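Long-range contact in 5'-Methylthioadenosine Nucleosidase (Arabidopsis thaliana, PDB 2H8G), which belongs to the phosphorylase superfamily of nucleosidases and nucleoside phosphorylases and holds adenine in a pocket of its mixed α/β fold: residues V133-F138 and I172-T177. Sequence-based numbering, arbitrary orientation.
Sequences VSDVVF and IGRLST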
loop_
_atom_site.group_PDB
_atom_site.type_symbol
_atom_site.label_atom_id
_atom_site.label_comp_id
_atom_site.label_asym_id
_atom_site.label_seq_id
_atom_site.Cartn_x
_atom_site.Cartn_y
_atom_site.Cartn_z
ATOM N N VAL A 133 -11.787 9.680 -14.331
ATOM C CA VAL A 133 -11.978 10.083 -12.937
ATOM C C VAL A 133 -11.616 11.538 -12.631
ATOM O O VAL A 133 -10.584 12.029 -13.079
ATOM C CB VAL A 133 -11.161 9.158 -12.001
ATOM C CG1 VAL A 133 -11.223 9.664 -10.566
ATOM C CG2 VAL A 133 -11.700 7.739 -12.085
ATOM N N SER A 134 -12.466 12.211 -11.853
ATOM C CA SER A 134 -12.236 13.604 -11.461
ATOM C C SER A 134 -11.287 13.673 -10.263
ATOM O O SER A 134 -10.254 14.340 -10.312
ATOM C CB SER A 134 -13.567 14.284 -11.113
ATOM O OG SER A 134 -14.312 13.531 -10.172
ATOM N N ASP A 135 -11.660 12.998 -9.180
ATOM C CA ASP A 135 -10.823 12.932 -7.988
ATOM C C ASP A 135 -10.995 11.558 -7.368
ATOM O O ASP A 135 -11.892 10.804 -7.748
ATOM C CB ASP A 135 -11.158 14.039 -6.973
ATOM C CG ASP A 135 -12.629 14.117 -6.636
ATOM O OD1 ASP A 135 -13.340 13.103 -6.765
ATOM O OD2 ASP A 135 -13.071 15.207 -6.213
ATOM N N VAL A 136 -10.134 11.234 -6.414
ATOM C CA VAL A 136 -10.165 9.921 -5.798
ATOM C C VAL A 136 -9.990 9.979 -4.288
ATOM O O VAL A 136 -9.327 10.867 -3.764
ATOM C CB VAL A 136 -9.060 9.039 -6.422
ATOM C CG1 VAL A 136 -7.685 9.633 -6.117
ATOM C CG2 VAL A 136 -9.181 7.616 -5.924
ATOM N N VAL A 137 -10.607 9.027 -3.600
ATOM C CA VAL A 137 -10.538 8.930 -2.149
ATOM C C VAL A 137 -10.486 7.463 -1.737
ATOM O O VAL A 137 -10.710 6.576 -2.568
ATOM C CB VAL A 137 -11.798 9.544 -1.475
ATOM C CG1 VAL A 137 -11.888 11.026 -1.779
ATOM C CG2 VAL A 137 -13.056 8.831 -1.960
ATOM N N PHE A 138 -10.172 7.223 -0.463
ATOM C CA PHE A 138 -10.176 5.870 0.114
ATOM C C PHE A 138 -11.425 5.799 0.989
ATOM O O PHE A 138 -11.782 6.789 1.626
ATOM C CB PHE A 138 -9.005 5.617 1.073
ATOM C CG PHE A 138 -7.663 5.468 0.418
ATOM C CD1 PHE A 138 -6.832 6.566 0.261
ATOM C CD2 PHE A 138 -7.201 4.217 0.021
ATOM C CE1 PHE A 138 -5.552 6.423 -0.271
ATOM C CE2 PHE A 138 -5.926 4.063 -0.513
ATOM C CZ PHE A 138 -5.098 5.165 -0.658
ATOM N N ILE A 172 -17.676 11.248 -16.277
ATOM C CA ILE A 172 -16.712 11.527 -15.225
ATOM C C ILE A 172 -17.364 11.342 -13.860
ATOM O O ILE A 172 -18.585 11.394 -13.726
ATOM C CB ILE A 172 -16.149 12.967 -15.351
ATOM C CG1 ILE A 172 -14.963 13.150 -14.399
ATOM C CG2 ILE A 172 -17.239 13.978 -15.059
ATOM C CD1 ILE A 172 -14.145 14.410 -14.645
ATOM N N GLY A 173 -16.539 11.098 -12.851
ATOM C CA GLY A 173 -17.056 10.914 -11.512
ATOM C C GLY A 173 -15.928 10.671 -10.539
ATOM O O GLY A 173 -14.773 10.519 -10.943
ATOM N N ARG A 174 -16.261 10.655 -9.255
ATOM C CA ARG A 174 -15.279 10.416 -8.207
ATOM C C ARG A 174 -15.121 8.913 -8.011
ATOM O O ARG A 174 -16.087 8.156 -8.130
ATOM C CB ARG A 174 -15.735 11.073 -6.894
ATOM C CG ARG A 174 -14.967 10.609 -5.667
ATOM C CD ARG A 174 -15.344 11.411 -4.431
ATOM N NE ARG A 174 -14.908 12.799 -4.546
ATOM C CZ ARG A 174 -15.123 13.729 -3.622
ATOM N NH1 ARG A 174 -15.773 13.423 -2.508
ATOM N NH2 ARG A 174 -14.676 14.963 -3.809
ATOM N N LEU A 175 -13.890 8.499 -7.717
ATOM C CA LEU A 175 -13.545 7.105 -7.491
ATOM C C LEU A 175 -13.232 6.884 -6.010
ATOM O O LEU A 175 -12.532 7.690 -5.397
ATOM C CB LEU A 175 -12.308 6.739 -8.322
ATOM C CG LEU A 175 -11.675 5.362 -8.077
ATOM C CD1 LEU A 175 -12.670 4.276 -8.422
ATOM C CD2 LEU A 175 -10.407 5.215 -8.917
ATOM N N SER A 176 -13.749 5.800 -5.441
ATOM C CA SER A 176 -13.491 5.472 -4.043
ATOM C C SER A 176 -12.801 4.110 -4.018
ATOM O O SER A 176 -13.323 3.120 -4.553
ATOM C CB SER A 176 -14.800 5.446 -3.249
ATOM O OG SER A 176 -14.528 5.353 -1.862
ATOM N N THR A 177 -11.627 4.087 -3.398
ATOM C CA THR A 177 -10.772 2.911 -3.314
ATOM C C THR A 177 -10.759 2.222 -1.958
ATOM O O THR A 177 -10.789 2.876 -0.918
ATOM C CB THR A 177 -9.313 3.319 -3.640
ATOM O OG1 THR A 177 -9.260 3.834 -4.977
ATOM C CG2 THR A 177 -8.355 2.143 -3.484
#
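R174 runs out extended through CG (chi1 166°) and kinks at chi3 to bring NE and NH2 up to D135, whose chi1 of 51° tucks the carboxylate over its own backbone; the two groups meet as a side-on salt bridge. R174 NE reaches D135 OD1 at 2.7 Å, and NH2 reaches D135 OD2 at 2.9 Å. Both oxygens lie close to the guanidinium plane, yet they are met from above the carboxylate plane, the two planes standing 49° apart. V137 CG1 lies obliquely near the guanidinium. Strands 130-138 and 171-177 are parallel neighbours in the mixed sheet of this phosphorylase-superfamily fold: L175 N binds D135 O (3.1 Å), V137 N binds L175 O (3.0 Å) and T177 N binds V137 O (2.8 Å). At the corner of the chain, S134 N reaches G173 O at 3.0 Å, and I172 CD1 packs on S134 CB. V136 CG2 and L175 CG share a face (4.0 Å); V133 CG1 touches L175 CB at 3.8 Å. T177 OG1 hydrogen-bonds D200, which lines the adenine pocket. R174 NH1 also bonds N194 O and D135 OD2 bonds Q157; with the two-nitrogen grip, these second bonds probably limit guanidinium rotation and stabilise both charges.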